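Local coordinates for protein putative O-GlcNAcase nagJ (Clostridium perfringens, PDB 6PV5) that probably hydrolyses N-acetylhexosaminide linkages in glycans, as a family 84 glycoside hydrolase whose catalytic barrel and flanking domains make up this chain, at residues D71-E76 against E255-F260; D207-Y212 against I250-E255; Y215-Y220 against I447-G452; Y220-K225 against D244-L249. One frame throughout, in Å; residues are numbered along the deposited sequence.

Overall arrangement
Set side by side, the four contacts show how chemistry follows place in a (β/α)8 barrel. Interactions 2, 3 and 4 are buried: interaction 2 is purely apolar packing between two neighbouring barrel helices, interaction 3 brings the helix after the eighth strand to the turn before the second, and interaction 4 packs a strand tyrosine against the following helix, an arginine of which donates hydrogen bonds to its hydroxyl. Interaction 1, nearer the surface, joins the N-terminal domain to the barrel through a salt bridge and a ring face. Helix 243-255 serves both interactions 2 and 4. The segments of interactions 1 and 2 overlap at E255, those of 3 and 4 at Y220 on strand 219-222.

Interaction 1: D71-E76 against E255-F260; sequences DTYAFE and ENKVDF
D71 and K257 meet because of how their side chains leave the backbone. In D71 the carboxylate stands anti to the backbone N (chi1 169°), whereas K257 bends at its second torsion (chi2 -53°) and then runs out extended, carrying NZ to the D71 carboxylate, which it meets from the opposite direction. NZ of K257 reaches OD1 of D71 at 2.9 Å, a salt bridge that arrives from above the carboxylate, 46° out of its plane. D71 stands at the N-cap of helix 72-82, and its other oxygen, OD2, accepts from A74 N. One acid thus caps a helix and binds a lysine with different oxygens.

Beside this pair, Y73 lays its ring over the backbone of E255. E255 CA sits 3.8 Å from the centroid of the Y73 ring, almost on the normal, a CH-pi contact, and E255 CG comes within 3.4 Å of Y73 CE2. K257 NZ stays near the plane of the same ring, at its edge, 3.9 Å from Y73 CD1. K257 itself has positive phi within a Schellman motif, where the chain turns from the helix toward strand 259-264.

The contact joins the N-terminal domain to the end of the barrel where strand 259-264 begins. With E152 OE2 close to D71 OD1, the ammonium of K257 would be expected to ease the repulsion between the two acids and favour the charged form of D71.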
# COMPACT_ATOMS: atom_id res chain seq x y z
N ASP A 71 -14.81 -16.62 -15.33
CA ASP A 71 -13.51 -16.02 -15.61
C ASP A 71 -12.43 -17.08 -15.53
O ASP A 71 -12.32 -17.78 -14.53
CB ASP A 71 -13.19 -14.87 -14.64
CG ASP A 71 -11.75 -14.37 -14.72
OD1 ASP A 71 -11.38 -13.72 -15.73
OD2 ASP A 71 -10.99 -14.66 -13.78
N THR A 72 -11.62 -17.17 -16.60
CA THR A 72 -10.49 -18.09 -16.66
C THR A 72 -9.78 -18.12 -15.31
O THR A 72 -9.62 -19.18 -14.71
CB THR A 72 -9.53 -17.73 -17.80
N TYR A 73 -9.41 -16.93 -14.82
CA TYR A 73 -8.52 -16.82 -13.67
C TYR A 73 -9.28 -17.14 -12.38
O TYR A 73 -8.84 -17.99 -11.61
CB TYR A 73 -7.82 -15.46 -13.67
CG TYR A 73 -7.04 -15.16 -14.93
CD1 TYR A 73 -7.33 -14.02 -15.68
CD2 TYR A 73 -6.02 -15.98 -15.36
CE1 TYR A 73 -6.62 -13.71 -16.83
CE2 TYR A 73 -5.30 -15.69 -16.51
CZ TYR A 73 -5.61 -14.55 -17.25
OH TYR A 73 -4.91 -14.25 -18.38
N ALA A 74 -10.43 -16.49 -12.17
CA ALA A 74 -11.25 -16.79 -11.01
C ALA A 74 -11.41 -18.30 -10.88
O ALA A 74 -11.34 -18.84 -9.77
CB ALA A 74 -12.58 -16.09 -11.11
N PHE A 75 -11.59 -18.98 -12.03
CA PHE A 75 -11.86 -20.41 -12.11
C PHE A 75 -10.60 -21.23 -11.83
O PHE A 75 -10.63 -22.15 -11.01
CB PHE A 75 -12.48 -20.77 -13.47
CG PHE A 75 -13.19 -22.10 -13.49
CD1 PHE A 75 -14.54 -22.18 -13.16
CD2 PHE A 75 -12.52 -23.26 -13.81
CE1 PHE A 75 -15.20 -23.41 -13.18
CE2 PHE A 75 -13.17 -24.48 -13.82
CZ PHE A 75 -14.51 -24.55 -13.51
N GLU A 76 -9.50 -20.89 -12.52
CA GLU A 76 -8.22 -21.54 -12.31
C GLU A 76 -7.77 -21.39 -10.86
O GLU A 76 -7.10 -22.27 -10.32
CB GLU A 76 -7.18 -21.00 -13.30
N GLU A 255 -2.96 -11.91 -15.11
CA GLU A 255 -3.45 -13.08 -14.41
C GLU A 255 -3.93 -12.73 -13.00
O GLU A 255 -4.70 -13.49 -12.42
CB GLU A 255 -2.37 -14.17 -14.36
CG GLU A 255 -2.08 -14.75 -15.73
CD GLU A 255 -0.82 -15.58 -15.82
OE1 GLU A 255 -0.47 -16.21 -14.80
OE2 GLU A 255 -0.19 -15.57 -16.90
N ASN A 256 -3.51 -11.56 -12.48
CA ASN A 256 -3.77 -11.21 -11.09
C ASN A 256 -4.85 -10.13 -10.96
O ASN A 256 -5.17 -9.71 -9.85
CB ASN A 256 -2.48 -10.85 -10.35
CG ASN A 256 -1.73 -12.10 -9.94
OD1 ASN A 256 -2.16 -12.80 -9.03
ND2 ASN A 256 -0.64 -12.40 -10.61
N LYS A 257 -5.43 -9.72 -12.10
CA LYS A 257 -6.45 -8.68 -12.14
C LYS A 257 -5.83 -7.37 -11.68
O LYS A 257 -6.47 -6.57 -11.00
CB LYS A 257 -7.68 -9.07 -11.31
CG LYS A 257 -8.45 -10.28 -11.83
CD LYS A 257 -8.85 -10.18 -13.29
CE LYS A 257 -9.88 -11.22 -13.69
NZ LYS A 257 -10.05 -11.25 -15.16
N VAL A 258 -4.58 -7.16 -12.08
CA VAL A 258 -3.86 -5.95 -11.76
C VAL A 258 -3.58 -5.22 -13.06
O VAL A 258 -2.90 -5.77 -13.92
CB VAL A 258 -2.54 -6.24 -11.00
CG1 VAL A 258 -1.69 -5.00 -10.86
CG2 VAL A 258 -2.78 -6.90 -9.65
N ASP A 259 -4.09 -3.99 -13.18
CA ASP A 259 -3.78 -3.18 -14.35
C ASP A 259 -2.31 -2.79 -14.33
O ASP A 259 -1.85 -2.09 -13.42
CB ASP A 259 -4.61 -1.89 -14.42
CG ASP A 259 -6.08 -2.17 -14.70
OD1 ASP A 259 -6.35 -3.06 -15.52
OD2 ASP A 259 -6.92 -1.48 -14.09
N PHE A 260 -1.59 -3.23 -15.37
CA PHE A 260 -0.26 -2.73 -15.61
C PHE A 260 -0.41 -1.38 -16.29
O PHE A 260 -0.85 -1.30 -17.44
CB PHE A 260 0.54 -3.70 -16.49
CG PHE A 260 1.99 -3.33 -16.63
CD1 PHE A 260 2.41 -2.43 -17.59
CD2 PHE A 260 2.95 -3.90 -15.81
CE1 PHE A 260 3.74 -2.10 -17.72
CE2 PHE A 260 4.29 -3.56 -15.93
CZ PHE A 260 4.69 -2.68 -16.90

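Interaction 2: D207-Y212 against I250-E255; sequences DQIKMY and IKTANE
I209 packs on T252 and A253 where two successive outer helices of the (β/α)8 barrel, 202-214 and 243-255, lie side by side. I209 loses the most surface here, 66 Å², and a single branch does the touching. Its CG2 methyl stands anti to the backbone N and points across to the second helix, while CG1 sits beside that N. The methyl settles 3.6 Å from A253 CA, and the short side chain of A253 lets the helices approach until the CA atoms of I209 and A253 are 6.0 Å apart. A253 CB flanks the same methyl at 4.1 Å.

T252 supplies the other wall. Its CG2, likewise anti to the backbone N, meets I209 CG2 end to end at 4.0 Å. That torsion sets OG1 beside its own backbone N, and the hydroxyl bonds to E248 O one turn back, so the polar end of T252 is satisfied within its own helix and the side chain turns its methyl to the neighbour. Farther in, I209 also touches Y220 of strand 219-222, and A253 touches F260 of strand 259-264, so the helix pair rests on the sheet. At the interface, the backbone oxygen T252 O lies 3.8 Å from I209 CG2 and accepts a hydrogen bond from N256 ND2.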
# COMPACT_ATOMS: atom_id res chain seq x y z
N ASP A 207 6.83 -10.49 -7.57
CA ASP A 207 6.40 -10.82 -6.22
C ASP A 207 5.39 -9.76 -5.76
O ASP A 207 4.35 -10.10 -5.22
CB ASP A 207 7.62 -10.93 -5.30
CG ASP A 207 7.23 -11.13 -3.86
OD1 ASP A 207 6.64 -12.18 -3.55
OD2 ASP A 207 7.47 -10.20 -3.07
N GLN A 208 5.68 -8.48 -6.01
CA GLN A 208 4.74 -7.43 -5.62
C GLN A 208 3.38 -7.61 -6.32
O GLN A 208 2.32 -7.58 -5.67
CB GLN A 208 5.35 -6.05 -5.87
CG GLN A 208 6.43 -5.71 -4.86
CD GLN A 208 5.92 -5.06 -3.59
OE1 GLN A 208 4.81 -4.52 -3.53
NE2 GLN A 208 6.75 -5.11 -2.55
N ILE A 209 3.39 -7.82 -7.64
CA ILE A 209 2.15 -7.95 -8.39
C ILE A 209 1.27 -9.06 -7.82
O ILE A 209 0.06 -8.86 -7.69
CB ILE A 209 2.42 -8.14 -9.90
CG1 ILE A 209 2.95 -6.85 -10.52
CG2 ILE A 209 1.16 -8.63 -10.61
CD1 ILE A 209 3.68 -7.07 -11.83
N LYS A 210 1.86 -10.20 -7.46
CA LYS A 210 1.07 -11.30 -6.92
C LYS A 210 0.43 -10.89 -5.60
O LYS A 210 -0.69 -11.32 -5.29
CB LYS A 210 1.94 -12.55 -6.69
N MET A 211 1.16 -10.09 -4.80
CA MET A 211 0.64 -9.66 -3.51
C MET A 211 -0.56 -8.73 -3.73
O MET A 211 -1.52 -8.77 -2.97
CB MET A 211 1.73 -8.94 -2.69
CG MET A 211 1.24 -8.54 -1.32
SD MET A 211 2.45 -7.58 -0.37
CE MET A 211 2.32 -5.96 -1.13
N TYR A 212 -0.50 -7.90 -4.78
CA TYR A 212 -1.59 -6.97 -5.05
C TYR A 212 -2.91 -7.69 -5.33
O TYR A 212 -3.95 -7.32 -4.77
CB TYR A 212 -1.23 -6.05 -6.22
CG TYR A 212 0.06 -5.31 -6.04
CD1 TYR A 212 0.61 -5.09 -4.78
CD2 TYR A 212 0.73 -4.78 -7.13
CE1 TYR A 212 1.80 -4.40 -4.62
CE2 TYR A 212 1.92 -4.09 -6.98
CZ TYR A 212 2.46 -3.90 -5.71
OH TYR A 212 3.64 -3.22 -5.56
N ILE A 250 3.52 -7.89 -17.58
CA ILE A 250 2.16 -7.63 -18.05
C ILE A 250 1.30 -8.88 -17.88
O ILE A 250 0.21 -8.81 -17.30
CB ILE A 250 2.18 -7.08 -19.49
CG1 ILE A 250 3.03 -5.81 -19.57
CG2 ILE A 250 0.77 -6.83 -20.00
CD1 ILE A 250 3.56 -5.49 -20.96
N LYS A 251 1.84 -10.04 -18.28
CA LYS A 251 1.10 -11.28 -18.15
C LYS A 251 0.80 -11.58 -16.68
O LYS A 251 -0.32 -11.94 -16.32
CB LYS A 251 1.78 -12.45 -18.88
N THR A 252 1.81 -11.41 -15.82
CA THR A 252 1.58 -11.70 -14.40
C THR A 252 0.53 -10.74 -13.85
O THR A 252 -0.30 -11.13 -13.03
CB THR A 252 2.88 -11.66 -13.58
OG1 THR A 252 3.81 -12.55 -14.20
CG2 THR A 252 2.69 -12.04 -12.13
N ALA A 253 0.56 -9.48 -14.30
CA ALA A 253 -0.42 -8.51 -13.83
C ALA A 253 -1.82 -8.91 -14.30
O ALA A 253 -2.77 -8.92 -13.51
CB ALA A 253 -0.03 -7.12 -14.28
N ASN A 254 -1.92 -9.30 -15.57
CA ASN A 254 -3.19 -9.72 -16.15
C ASN A 254 -3.78 -10.89 -15.37
O ASN A 254 -4.95 -10.88 -15.02
CB ASN A 254 -3.05 -10.10 -17.63
CG ASN A 254 -2.71 -8.92 -18.52
OD1 ASN A 254 -2.83 -7.76 -18.13
ND2 ASN A 254 -2.30 -9.21 -19.75
N GLU A 255 -2.96 -11.91 -15.11
CA GLU A 255 -3.45 -13.08 -14.41
C GLU A 255 -3.93 -12.73 -13.00
O GLU A 255 -4.70 -13.49 -12.42
CB GLU A 255 -2.37 -14.17 -14.36
CG GLU A 255 -2.08 -14.75 -15.73
CD GLU A 255 -0.82 -15.58 -15.82
OE1 GLU A 255 -0.47 -16.21 -14.80
OE2 GLU A 255 -0.19 -15.57 -16.90

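Interaction 3: Y215-Y220 against I447-G452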
# COMPACT_ATOMS: atom_id res chain seq x y z
N TYR A 215 -4.60 -9.21 -2.35
CA TYR A 215 -5.22 -8.31 -1.39
C TYR A 215 -6.08 -7.25 -2.09
O TYR A 215 -6.44 -6.24 -1.49
CB TYR A 215 -4.15 -7.78 -0.43
CG TYR A 215 -3.61 -8.90 0.41
CD1 TYR A 215 -4.38 -9.43 1.44
CD2 TYR A 215 -2.38 -9.50 0.14
CE1 TYR A 215 -3.92 -10.48 2.21
CE2 TYR A 215 -1.92 -10.56 0.90
CZ TYR A 215 -2.70 -11.06 1.93
OH TYR A 215 -2.31 -12.10 2.71
N LYS A 216 -6.40 -7.53 -3.37
CA LYS A 216 -7.44 -6.83 -4.12
C LYS A 216 -7.00 -5.41 -4.47
O LYS A 216 -7.84 -4.54 -4.62
CB LYS A 216 -8.79 -6.86 -3.39
CG LYS A 216 -9.31 -8.24 -3.00
CD LYS A 216 -10.66 -8.20 -2.35
CE LYS A 216 -11.17 -9.56 -1.93
NZ LYS A 216 -10.87 -9.85 -0.51
N MET A 217 -5.69 -5.20 -4.63
CA MET A 217 -5.20 -3.98 -5.26
C MET A 217 -5.14 -4.23 -6.76
O MET A 217 -4.59 -5.22 -7.20
CB MET A 217 -3.81 -3.59 -4.78
CG MET A 217 -3.68 -3.55 -3.26
SD MET A 217 -2.13 -2.75 -2.74
CE MET A 217 -2.55 -1.02 -2.97
N ASN A 218 -5.63 -3.26 -7.55
CA ASN A 218 -6.01 -3.55 -8.92
C ASN A 218 -5.11 -2.83 -9.90
O ASN A 218 -5.40 -2.83 -11.09
CB ASN A 218 -7.50 -3.26 -9.17
CG ASN A 218 -7.89 -1.79 -9.06
OD1 ASN A 218 -7.06 -0.93 -8.75
ND2 ASN A 218 -9.15 -1.49 -9.33
N ALA A 219 -4.03 -2.18 -9.43
CA ALA A 219 -3.15 -1.55 -10.40
C ALA A 219 -1.71 -1.46 -9.91
O ALA A 219 -1.44 -1.26 -8.73
CB ALA A 219 -3.67 -0.18 -10.77
N TYR A 220 -0.79 -1.53 -10.87
CA TYR A 220 0.62 -1.28 -10.65
C TYR A 220 1.09 -0.26 -11.66
O TYR A 220 1.06 -0.51 -12.86
CB TYR A 220 1.39 -2.61 -10.75
CG TYR A 220 2.88 -2.47 -10.89
CD1 TYR A 220 3.64 -1.87 -9.89
CD2 TYR A 220 3.55 -2.94 -12.01
CE1 TYR A 220 5.01 -1.72 -10.01
CE2 TYR A 220 4.92 -2.82 -12.14
CZ TYR A 220 5.66 -2.21 -11.14
OH TYR A 220 7.02 -2.09 -11.26
N ILE A 447 4.26 -4.24 4.78
CA ILE A 447 3.34 -3.97 5.86
C ILE A 447 2.51 -2.72 5.58
O ILE A 447 1.28 -2.79 5.62
CB ILE A 447 4.02 -3.98 7.26
CG1 ILE A 447 4.49 -5.39 7.63
CG2 ILE A 447 3.08 -3.43 8.33
CD1 ILE A 447 5.70 -5.40 8.54
N SER A 448 3.17 -1.60 5.24
CA SER A 448 2.45 -0.36 5.00
C SER A 448 1.54 -0.52 3.79
O SER A 448 0.37 -0.15 3.85
CB SER A 448 3.40 0.81 4.84
OG SER A 448 4.28 0.88 5.97
N THR A 449 2.07 -1.09 2.69
CA THR A 449 1.32 -1.30 1.46
C THR A 449 0.03 -2.09 1.70
O THR A 449 -1.00 -1.78 1.10
CB THR A 449 2.18 -1.93 0.36
OG1 THR A 449 3.34 -1.12 0.20
CG2 THR A 449 1.47 -1.94 -0.97
N LEU A 450 0.08 -3.10 2.57
CA LEU A 450 -1.10 -3.91 2.82
C LEU A 450 -2.15 -3.10 3.59
O LEU A 450 -3.34 -3.31 3.38
CB LEU A 450 -0.73 -5.16 3.61
CG LEU A 450 -0.00 -6.25 2.82
CD1 LEU A 450 0.55 -7.30 3.78
CD2 LEU A 450 -0.94 -6.90 1.81
N THR A 451 -1.71 -2.22 4.51
CA THR A 451 -2.68 -1.38 5.20
C THR A 451 -3.32 -0.45 4.17
O THR A 451 -4.50 -0.12 4.28
CB THR A 451 -2.11 -0.65 6.43
OG1 THR A 451 -1.13 0.30 6.01
CG2 THR A 451 -1.51 -1.57 7.48
N GLY A 452 -2.52 -0.07 3.17
CA GLY A 452 -2.99 0.71 2.03
C GLY A 452 -4.05 -0.04 1.22
O GLY A 452 -5.00 0.57 0.73
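Y215 and L450 make the closest touch, a leucine methyl resting over one face of a tyrosine ring. L450 CD2 comes 3.4 Å from Y215 CD2. It stands 30° off the normal through the ring centroid, so this CH-pi contact is displaced toward the CD2 side of the ring and away from the hydroxyl. A second pair stands beside the first: M217 SD meets the T449 CG2 methyl at 4.1 Å, the two side chains crossing at about a right angle. The M217 chain runs extended to its sulfur (chi2 -168°), which carries SD out to that methyl.

One layer out, the threonine is held in orientation by its hydroxyl, for T449 OG1 bonds to S445 O a turn earlier and leaves CG2 to face the methionine. M217 also packs on Y212 and V191, while I474 of helix 464-476 touches both Y215 and L450. Helix 446-457 is anchored by hydrogen bonds of T451 OG1 with I420 N and of S448 OG with G418 O. Within the helix, T451 OG1 also donates to S448 O at 2.7 Å.

Helix 446-457 follows the eighth strand. This last helix packs on the turn between the first helix and the second strand, where the (β/α)8, or TIM, barrel closes on itself.

Interaction 4: Y220-K225 against D244-L249; sequences YIYAPK and DRMKEL
The hydroxyl of Y222 is gripped from several sides. R245 NH1 donates to Y222 OH at 3.2 Å with an N-H...O angle of 149°, and R245 NH2 adds a weak bond to the same oxygen at 3.3 Å. The hydroxyl meets the guanidinium at its edge, near its plane, in the fork between the two nitrogens, and ring and guanidinium are turned 29° apart. A further hydrogen bond joins Y222 OH to D227 OD2. R245 gets there by running extended to CD and then bending at chi3 (82°), which swings the guanidinium toward the strand.

Toward the backbone from this polar end, apolar groups pack round the ring. M246 bends at both chi2 and chi3, bringing its CE over one face of the Y222 ring, while its SD lies obliquely 4.5 Å from the centroid in a Met-aromatic contact. P224 CG covers the opposite face. L249 CD1 approaches CE1 of Y222 to 4.1 Å, and the ring of F260, on the next strand, also meets the tyrosine.

Strand 219-222, helix 243-255 and strand 259-264 form a β-α-β unit, with helix and first strand running nearly antiparallel, and Y222 spans the gap between them. The chemistry is divided along one side chain: the apolar ring fills the strand-helix interface, and the buried hydroxyl is satisfied between a cation and an anion, for it accepts from R245 and probably donates to D227.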
# COMPACT_ATOMS: atom_id res chain seq x y z
N TYR A 220 -0.79 -1.53 -10.87
CA TYR A 220 0.62 -1.28 -10.65
C TYR A 220 1.09 -0.26 -11.66
O TYR A 220 1.06 -0.51 -12.86
CB TYR A 220 1.39 -2.61 -10.75
CG TYR A 220 2.88 -2.47 -10.89
CD1 TYR A 220 3.64 -1.87 -9.89
CD2 TYR A 220 3.55 -2.94 -12.01
CE1 TYR A 220 5.01 -1.72 -10.01
CE2 TYR A 220 4.92 -2.82 -12.14
CZ TYR A 220 5.66 -2.21 -11.14
OH TYR A 220 7.02 -2.09 -11.26
N ILE A 221 1.55 0.90 -11.16
CA ILE A 221 2.03 1.94 -12.05
C ILE A 221 3.53 1.79 -12.25
O ILE A 221 4.34 2.07 -11.36
CB ILE A 221 1.59 3.35 -11.60
CG1 ILE A 221 0.08 3.42 -11.38
CG2 ILE A 221 2.06 4.40 -12.59
CD1 ILE A 221 -0.40 4.76 -10.88
N TYR A 222 3.90 1.36 -13.45
CA TYR A 222 5.28 1.17 -13.82
C TYR A 222 5.92 2.50 -14.17
O TYR A 222 5.80 3.00 -15.29
CB TYR A 222 5.37 0.12 -14.93
CG TYR A 222 6.78 -0.23 -15.34
CD1 TYR A 222 7.52 -1.18 -14.64
CD2 TYR A 222 7.37 0.37 -16.44
CE1 TYR A 222 8.81 -1.50 -15.02
CE2 TYR A 222 8.66 0.06 -16.83
CZ TYR A 222 9.38 -0.90 -16.13
OH TYR A 222 10.66 -1.20 -16.51
N ALA A 223 6.61 3.10 -13.20
CA ALA A 223 7.16 4.43 -13.40
C ALA A 223 8.61 4.53 -12.92
O ALA A 223 9.01 5.54 -12.36
CB ALA A 223 6.26 5.45 -12.75
N PRO A 224 9.50 3.54 -13.20
CA PRO A 224 10.81 3.50 -12.57
C PRO A 224 11.68 4.64 -13.11
O PRO A 224 11.92 4.72 -14.31
CB PRO A 224 11.42 2.15 -12.99
CG PRO A 224 10.29 1.39 -13.68
CD PRO A 224 9.32 2.44 -14.17
N LYS A 225 12.16 5.48 -12.18
CA LYS A 225 12.89 6.69 -12.50
C LYS A 225 14.13 6.38 -13.33
O LYS A 225 14.54 7.21 -14.13
CB LYS A 225 13.24 7.49 -11.24
CG LYS A 225 12.13 8.44 -10.81
CD LYS A 225 12.15 8.85 -9.36
CE LYS A 225 10.84 9.46 -8.91
NZ LYS A 225 10.60 10.78 -9.55
N ASP A 244 10.79 -9.80 -23.25
CA ASP A 244 10.37 -10.94 -22.45
C ASP A 244 10.21 -10.51 -20.99
O ASP A 244 9.39 -11.05 -20.26
CB ASP A 244 11.38 -12.08 -22.55
CG ASP A 244 11.25 -12.91 -23.81
OD1 ASP A 244 10.33 -12.64 -24.62
OD2 ASP A 244 12.08 -13.84 -23.97
N ARG A 245 11.02 -9.52 -20.59
CA ARG A 245 10.99 -8.97 -19.25
C ARG A 245 9.63 -8.30 -19.02
O ARG A 245 8.94 -8.57 -18.04
CB ARG A 245 12.18 -8.03 -19.07
CG ARG A 245 12.22 -7.28 -17.75
CD ARG A 245 13.44 -6.40 -17.61
NE ARG A 245 13.40 -5.08 -18.23
CZ ARG A 245 12.57 -4.09 -17.90
NH1 ARG A 245 11.64 -4.26 -16.97
NH2 ARG A 245 12.66 -2.92 -18.52
N MET A 246 9.23 -7.46 -19.98
CA MET A 246 8.03 -6.65 -19.86
C MET A 246 6.77 -7.51 -19.96
O MET A 246 5.83 -7.31 -19.18
CB MET A 246 8.05 -5.53 -20.91
CG MET A 246 9.12 -4.46 -20.65
SD MET A 246 8.85 -3.46 -19.11
CE MET A 246 7.08 -3.19 -19.25
N LYS A 247 6.78 -8.51 -20.86
CA LYS A 247 5.61 -9.35 -21.11
C LYS A 247 5.27 -10.16 -19.87
O LYS A 247 4.10 -10.38 -19.52
CB LYS A 247 5.85 -10.31 -22.28
N GLU A 248 6.32 -10.64 -19.20
CA GLU A 248 6.15 -11.41 -17.98
C GLU A 248 5.45 -10.53 -16.93
O GLU A 248 4.48 -10.96 -16.31
CB GLU A 248 7.50 -12.00 -17.58
CG GLU A 248 7.40 -12.95 -16.40
CD GLU A 248 8.71 -13.59 -15.97
OE1 GLU A 248 9.78 -12.94 -16.10
OE2 GLU A 248 8.65 -14.76 -15.51
N LEU A 249 5.91 -9.29 -16.78
CA LEU A 249 5.24 -8.33 -15.90
C LEU A 249 3.77 -8.20 -16.29
O LEU A 249 2.88 -8.45 -15.46
CB LEU A 249 5.95 -6.97 -15.96
CG LEU A 249 7.28 -6.88 -15.21
CD1 LEU A 249 7.91 -5.51 -15.37
CD2 LEU A 249 7.11 -7.20 -13.73